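Local coordinates for putative carbohydrate-active enzyme (Uncultured organism, PDB 5WH8), which probably hydrolyses O-glycosidic bonds as a cellulase, this chain being the glycoside hydrolase family 5 domain of a longer, multi-modular protein, at residues Arg32-His37 against Trp58-Phe63; Thr236-Thr241 against Ile266-Trp271. One frame throughout, in Å; residues are numbered along the deposited sequence.

Both contacts are buried in the core, and both join neighbouring strands of one parallel, eight-stranded TIM barrel. Contact 1 pairs the first and second strands and contact 2 the seventh and eighth. They meet where the barrel closes, since strand 32-36 also lies beside strand 268-273, and their centres are about 9 Å apart. Contact 1 samples mostly the start of its second strand: a carboxylate and a water tie the chain together there, and aliphatic and sulfur packing covers the outside. Contact 2 lies toward the C-terminal ends of its strands, with more aromatic surface and an acidic side chain beside a tryptophan. One ethanediol is bound by both Trp271 and, weakly, His37.

Contact 1: Arg32-His37 against Trp58-Phe63; sequences RGMSSH and WNIDIF. With EDO (1,2-ethanediol), chain M.
Met34 starts with CG beside its backbone N (chi1 -64°) and bends again at chi2 and chi3, a curled shape that sets its thioether between Ile60 and Trp58. Its CG packs on Ile60 CG2 at 4.0 Å. Its SD lies 4.1 Å from CZ3 of Trp58, a Met-aromatic contact in which the sulfur approaches the six-membered ring obliquely. Phe63, with CG anti to its backbone N (chi1 -165°), lays its ring forward along strand 32-36, toward Ser36, bringing CD1 to 3.3 Å from Met34 O and CZ to 3.7 Å from Ser36 N.

The backbones pair in parallel. Met34 N donates to Ile62 O over a longish 3.3 Å, while the alpha hydrogen of Phe63 faces Met34 O. At the other end Asp61 takes hold of Arg32 twice: its OD2 accepts from Arg32 N at 3.0 Å on the anti lone pair, and its own N gives an almost straight bond to Arg32 O at 2.9 Å. Asp61 OD2 lies well out of the plane of the Arg32 guanidinium, 4.3 Å from Arg32 NE, and no N-H points at it. Water 1 makes the link instead, accepting from NH2 and donating to both Asp61 OD2 and Asn59 O. The far oxygen of Asp61 is taken by Lys311 and Tyr313, and the guanidinium also reaches the carbonyls of Gln309 and Pro310, so both charges are held by the chain after helix 298-307.

The two segments belong to the beta-alpha-beta unit made of strand 32-36, helix 48-56 and strand 62-68. Leu54 of that helix covers Met34, Ile60 and Phe63, and Leu51 adds to the cover over Phe63. Helix 298-307 packs Ile303 on Met34 and Leu307 on Arg32, Trp58 and Ile60, while strand 268-273 takes the other edge of strand 32-36.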
loop_
_atom_site.group_PDB
_atom_site.type_symbol
_atom_site.label_atom_id
_atom_site.label_comp_id
_atom_site.label_asym_id
_atom_site.label_seq_id
_atom_site.Cartn_x
_atom_site.Cartn_y
_atom_site.Cartn_z
ATOM N N ARG A 32 -5.542 6.580 5.415
ATOM C CA ARG A 32 -6.494 5.486 5.267
ATOM C C ARG A 32 -6.906 5.371 3.806
ATOM O O ARG A 32 -7.283 6.371 3.198
ATOM C CB ARG A 32 -7.738 5.720 6.145
ATOM C CG ARG A 32 -7.387 6.071 7.606
ATOM C CD ARG A 32 -8.639 6.438 8.435
ATOM N NE ARG A 32 -9.341 7.565 7.835
ATOM C CZ ARG A 32 -9.920 8.568 8.499
ATOM N NH1 ARG A 32 -9.918 8.619 9.835
ATOM N NH2 ARG A 32 -10.518 9.525 7.811
ATOM N N GLY A 33 -6.844 4.175 3.222
ATOM C CA GLY A 33 -7.292 4.058 1.845
ATOM C C GLY A 33 -7.554 2.637 1.365
ATOM O O GLY A 33 -7.828 1.718 2.161
ATOM N N MET A 34 -7.442 2.460 0.044
ATOM C CA MET A 34 -7.825 1.219 -0.644
ATOM C C MET A 34 -6.711 0.715 -1.541
ATOM O O MET A 34 -5.943 1.498 -2.098
ATOM C CB MET A 34 -9.069 1.422 -1.515
ATOM C CG MET A 34 -10.337 1.769 -0.761
ATOM S SD MET A 34 -10.911 0.450 0.344
ATOM C CE MET A 34 -11.257 -0.909 -0.789
ATOM N N SER A 35 -6.630 -0.604 -1.650
ATOM C CA SER A 35 -5.760 -1.298 -2.611
ATOM C C SER A 35 -6.518 -1.784 -3.843
ATOM O O SER A 35 -7.645 -2.264 -3.742
ATOM C CB SER A 35 -5.091 -2.515 -1.956
ATOM O OG SER A 35 -4.144 -3.141 -2.818
ATOM N N SER A 36 -5.872 -1.705 -5.006
ATOM C CA SER A 36 -6.349 -2.450 -6.164
ATOM C C SER A 36 -6.251 -3.935 -5.887
ATOM O O SER A 36 -5.492 -4.384 -5.010
ATOM C CB SER A 36 -5.535 -2.107 -7.430
ATOM O OG SER A 36 -4.244 -2.708 -7.420
ATOM N N HIS A 37 -6.998 -4.715 -6.659
ATOM C CA HIS A 37 -6.751 -6.153 -6.794
ATOM C C HIS A 37 -5.727 -6.267 -7.950
ATOM O O HIS A 37 -5.054 -5.276 -8.271
ATOM C CB HIS A 37 -8.086 -6.875 -7.070
ATOM C CG HIS A 37 -8.130 -8.334 -6.724
ATOM N ND1 HIS A 37 -7.376 -9.285 -7.371
ATOM C CD2 HIS A 37 -8.911 -9.010 -5.843
ATOM C CE1 HIS A 37 -7.666 -10.486 -6.885
ATOM N NE2 HIS A 37 -8.589 -10.343 -5.950
ATOM N N TRP A 58 -15.666 8.211 -1.146
ATOM C CA TRP A 58 -15.212 7.341 -0.057
ATOM C C TRP A 58 -14.198 8.051 0.857
ATOM O O TRP A 58 -13.851 7.505 1.891
ATOM C CB TRP A 58 -14.567 6.038 -0.567
ATOM C CG TRP A 58 -15.364 5.090 -1.435
ATOM C CD1 TRP A 58 -16.263 5.394 -2.430
ATOM C CD2 TRP A 58 -15.282 3.665 -1.392
ATOM N NE1 TRP A 58 -16.727 4.235 -3.008
ATOM C CE2 TRP A 58 -16.145 3.161 -2.383
ATOM C CE3 TRP A 58 -14.551 2.762 -0.612
ATOM C CZ2 TRP A 58 -16.297 1.802 -2.617
ATOM C CZ3 TRP A 58 -14.697 1.425 -0.839
ATOM C CH2 TRP A 58 -15.565 0.940 -1.836
ATOM N N ASN A 59 -13.690 9.218 0.454
ATOM C CA ASN A 59 -12.779 10.008 1.285
ATOM C C ASN A 59 -11.423 9.325 1.522
ATOM O O ASN A 59 -10.828 9.476 2.592
ATOM C CB ASN A 59 -13.435 10.334 2.633
ATOM C CG ASN A 59 -14.827 10.912 2.472
ATOM O OD1 ASN A 59 -15.827 10.305 2.870
ATOM N ND2 ASN A 59 -14.898 12.085 1.867
ATOM N N ILE A 60 -10.905 8.591 0.533
ATOM C CA ILE A 60 -9.614 7.931 0.735
ATOM C C ILE A 60 -8.477 8.948 0.725
ATOM O O ILE A 60 -8.588 10.010 0.100
ATOM C CB ILE A 60 -9.291 6.830 -0.324
ATOM C CG1 ILE A 60 -9.069 7.376 -1.748
ATOM C CG2 ILE A 60 -10.365 5.729 -0.300
ATOM C CD1 ILE A 60 -8.459 6.355 -2.706
ATOM N N ASP A 61 -7.398 8.604 1.420
ATOM C CA ASP A 61 -6.185 9.421 1.472
ATOM C C ASP A 61 -5.090 8.893 0.557
ATOM O O ASP A 61 -4.124 9.611 0.263
ATOM C CB ASP A 61 -5.605 9.449 2.874
ATOM C CG ASP A 61 -6.555 10.007 3.912
ATOM O OD1 ASP A 61 -7.155 11.085 3.681
ATOM O OD2 ASP A 61 -6.680 9.346 4.970
ATOM N N ILE A 62 -5.217 7.629 0.153
ATOM C CA ILE A 62 -4.138 6.880 -0.484
ATOM C C ILE A 62 -4.741 5.714 -1.305
ATOM O O ILE A 62 -5.763 5.119 -0.902
ATOM C CB ILE A 62 -3.138 6.367 0.592
ATOM C CG1 ILE A 62 -1.935 5.646 -0.047
ATOM C CG2 ILE A 62 -3.834 5.494 1.623
ATOM C CD1 ILE A 62 -0.776 5.558 0.948
ATOM N N PHE A 63 -4.131 5.409 -2.455
ATOM C CA PHE A 63 -4.500 4.263 -3.278
ATOM C C PHE A 63 -3.256 3.445 -3.560
ATOM O O PHE A 63 -2.200 3.996 -3.823
ATOM C CB PHE A 63 -5.152 4.698 -4.619
ATOM C CG PHE A 63 -5.857 3.574 -5.335
ATOM C CD1 PHE A 63 -7.038 3.045 -4.856
ATOM C CD2 PHE A 63 -5.301 3.007 -6.465
ATOM C CE1 PHE A 63 -7.656 1.980 -5.477
ATOM C CE2 PHE A 63 -5.920 1.942 -7.103
ATOM C CZ PHE A 63 -7.100 1.437 -6.625
HETATM C C1 EDO M . -7.604 -12.614 -3.343
HETATM O O1 EDO M . -8.763 -11.854 -2.956
HETATM C C2 EDO M . -7.919 -13.832 -4.228
HETATM O O2 EDO M . -8.949 -13.567 -5.201
HETATM O O HOH W 1 -9.537 8.785 5.107
#

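Contact 2: Thr236-Thr241 against Ile266-Trp271; sequences TEFGTT and ISWVNW. With EDO (1,2-ethanediol), chain D; EDO (1,2-ethanediol), chain M.
Strands seven and eight of the TIM barrel, joined through helix 251-263 in a beta-alpha-beta unit, run in parallel here through Phe238 and Asn270. Phe238 N donates to Val269 O at 3.1 Å, and Trp271 N returns an almost straight bond to Phe238 O at 2.9 Å, so Phe238 turns both its N-H and its C=O to strand 268-273, straddling Asn270.

The Phe238 side chain leaves between the backbone N and the carbonyl carbon (chi1 76°), which turns its ring toward strand eight. There its edge meets the face of Trp268 in an offset edge-to-face pair, planes 89° apart, with Phe238 CE1 only 3.4 Å from Trp268 CE3. Asn270 ND2 sits over one face of the same phenyl ring, toward the rim, 3.6 Å from CE2. Water 2 accepts from this amide and from Thr240 N and donates to Trp271 O, bridging the two strand ends. Met258 of helix 251-263 packs on both aromatic rings.

Glu237 and Trp271 lie side by side and point the same way, carboxylate and indole planes 31° apart. Glu237 OE1 comes within 3.5 Å of Trp271 CE3, while Glu237 OE2 stands over the ring near its rim. Trp271 NE1 points to O1 of ethanediol M at 3.1 Å, a molecule that Glu278 also binds.

Arg64 holds OE1 in a salt bridge and Tyr211 bonds to OE2, so with the indole alongside the carboxylate has little freedom to turn. Its place near the C-terminal end of strand seven is consistent with that of the nucleophile in family 5 glycosidases, and the ethanediol beside Trp271 may mark part of a sugar-binding cleft.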
loop_
_atom_site.group_PDB
_atom_site.type_symbol
_atom_site.label_atom_id
_atom_site.label_comp_id
_atom_site.label_asym_id
_atom_site.label_seq_id
_atom_site.Cartn_x
_atom_site.Cartn_y
_atom_site.Cartn_z
ATOM N N THR A 236 0.002 -1.932 4.607
ATOM C CA THR A 236 -0.272 -1.675 3.193
ATOM C C THR A 236 -1.349 -2.619 2.653
ATOM O O THR A 236 -1.802 -2.449 1.532
ATOM C CB THR A 236 0.975 -1.804 2.311
ATOM O OG1 THR A 236 1.477 -3.137 2.408
ATOM C CG2 THR A 236 2.102 -0.814 2.718
ATOM N N GLU A 237 -1.759 -3.614 3.442
ATOM C CA GLU A 237 -2.848 -4.499 3.049
ATOM C C GLU A 237 -3.493 -5.136 4.282
ATOM O O GLU A 237 -2.794 -5.721 5.110
ATOM C CB GLU A 237 -2.351 -5.597 2.096
ATOM C CG GLU A 237 -3.467 -6.352 1.374
ATOM C CD GLU A 237 -2.931 -7.499 0.522
ATOM O OE1 GLU A 237 -2.086 -7.259 -0.379
ATOM O OE2 GLU A 237 -3.365 -8.639 0.771
ATOM N N PHE A 238 -4.818 -5.058 4.396
ATOM C CA PHE A 238 -5.532 -5.887 5.349
ATOM C C PHE A 238 -6.916 -6.199 4.803
ATOM O O PHE A 238 -7.436 -5.488 3.939
ATOM C CB PHE A 238 -5.673 -5.212 6.724
ATOM C CG PHE A 238 -6.736 -4.132 6.735
ATOM C CD1 PHE A 238 -6.420 -2.862 6.273
ATOM C CD2 PHE A 238 -8.036 -4.373 7.166
ATOM C CE1 PHE A 238 -7.370 -1.859 6.227
ATOM C CE2 PHE A 238 -8.996 -3.379 7.095
ATOM C CZ PHE A 238 -8.649 -2.110 6.651
ATOM N N GLY A 239 -7.519 -7.239 5.364
ATOM C CA GLY A 239 -8.868 -7.639 4.991
ATOM C C GLY A 239 -9.767 -7.881 6.183
ATOM O O GLY A 239 -9.321 -8.047 7.326
ATOM N N THR A 240 -11.062 -7.917 5.897
ATOM C CA THR A 240 -12.089 -8.155 6.902
ATOM C C THR A 240 -12.466 -9.635 6.984
ATOM O O THR A 240 -13.327 -10.018 7.763
ATOM C CB THR A 240 -13.346 -7.348 6.568
ATOM O OG1 THR A 240 -13.774 -7.735 5.253
ATOM C CG2 THR A 240 -13.076 -5.862 6.597
ATOM N N THR A 241 -11.853 -10.433 6.126
ATOM C CA THR A 241 -12.116 -11.861 5.990
ATOM C C THR A 241 -10.946 -12.669 6.556
ATOM O O THR A 241 -9.962 -12.108 7.063
ATOM C CB THR A 241 -12.301 -12.212 4.507
ATOM O OG1 THR A 241 -11.112 -11.803 3.815
ATOM C CG2 THR A 241 -13.499 -11.513 3.916
ATOM N N ILE A 266 -1.051 4.295 12.939
ATOM C CA ILE A 266 -0.563 3.431 11.861
ATOM C C ILE A 266 -1.524 3.525 10.666
ATOM O O ILE A 266 -2.736 3.324 10.815
ATOM C CB ILE A 266 -0.418 1.972 12.347
ATOM C CG1 ILE A 266 0.746 1.884 13.336
ATOM C CG2 ILE A 266 -0.198 0.985 11.190
ATOM C CD1 ILE A 266 0.852 0.560 14.053
ATOM N N SER A 267 -0.957 3.833 9.499
ATOM C CA SER A 267 -1.720 3.938 8.257
ATOM C C SER A 267 -2.182 2.572 7.763
ATOM O O SER A 267 -1.494 1.546 7.990
ATOM C CB SER A 267 -0.883 4.620 7.166
ATOM O OG SER A 267 -0.573 5.978 7.495
ATOM N N TRP A 268 -3.331 2.569 7.066
ATOM C CA TRP A 268 -3.944 1.325 6.597
ATOM C C TRP A 268 -4.571 1.429 5.215
ATOM O O TRP A 268 -5.048 2.496 4.807
ATOM C CB TRP A 268 -4.986 0.825 7.611
ATOM C CG TRP A 268 -6.170 1.642 8.017
ATOM C CD1 TRP A 268 -6.355 2.239 9.232
ATOM C CD2 TRP A 268 -7.404 1.839 7.289
ATOM N NE1 TRP A 268 -7.593 2.814 9.302
ATOM C CE2 TRP A 268 -8.261 2.589 8.129
ATOM C CE3 TRP A 268 -7.865 1.468 6.011
ATOM C CZ2 TRP A 268 -9.545 2.951 7.747
ATOM C CZ3 TRP A 268 -9.123 1.854 5.629
ATOM C CH2 TRP A 268 -9.955 2.578 6.494
ATOM N N VAL A 269 -4.519 0.296 4.506
ATOM C CA VAL A 269 -4.987 0.165 3.133
ATOM C C VAL A 269 -5.769 -1.158 3.028
ATOM O O VAL A 269 -5.221 -2.218 3.277
ATOM C CB VAL A 269 -3.821 0.167 2.143
ATOM C CG1 VAL A 269 -4.318 0.078 0.719
ATOM C CG2 VAL A 269 -2.941 1.428 2.326
ATOM N N ASN A 270 -7.040 -1.080 2.657
ATOM C CA ASN A 270 -7.925 -2.256 2.602
ATOM C C ASN A 270 -7.881 -3.004 1.266
ATOM O O ASN A 270 -7.949 -2.383 0.186
ATOM C CB ASN A 270 -9.389 -1.825 2.889
ATOM C CG ASN A 270 -10.379 -2.966 2.804
ATOM O OD1 ASN A 270 -11.235 -2.988 1.930
ATOM N ND2 ASN A 270 -10.280 -3.918 3.726
ATOM N N TRP A 271 -7.824 -4.330 1.350
ATOM C CA TRP A 271 -7.989 -5.239 0.206
ATOM C C TRP A 271 -9.466 -5.644 0.040
ATOM O O TRP A 271 -10.001 -6.263 0.966
ATOM C CB TRP A 271 -7.150 -6.495 0.430
ATOM C CG TRP A 271 -7.126 -7.422 -0.755
ATOM C CD1 TRP A 271 -7.984 -8.440 -0.994
ATOM C CD2 TRP A 271 -6.181 -7.418 -1.831
ATOM N NE1 TRP A 271 -7.640 -9.075 -2.166
ATOM C CE2 TRP A 271 -6.547 -8.454 -2.702
ATOM C CE3 TRP A 271 -5.075 -6.619 -2.154
ATOM C CZ2 TRP A 271 -5.844 -8.719 -3.880
ATOM C CZ3 TRP A 271 -4.383 -6.886 -3.314
ATOM C CH2 TRP A 271 -4.762 -7.933 -4.153
HETATM C C1 EDO D . -11.093 5.215 11.808
HETATM O O1 EDO D . -10.579 5.939 12.950
HETATM C C2 EDO D . -10.258 3.957 11.587
HETATM O O2 EDO D . -8.880 4.307 11.404
HETATM C C1 EDO M . -7.604 -12.614 -3.343
HETATM O O1 EDO M . -8.763 -11.854 -2.956
HETATM C C2 EDO M . -7.919 -13.832 -4.228
HETATM O O2 EDO M . -8.949 -13.567 -5.201
HETATM O O HOH W 2 -11.545 -6.686 3.207
#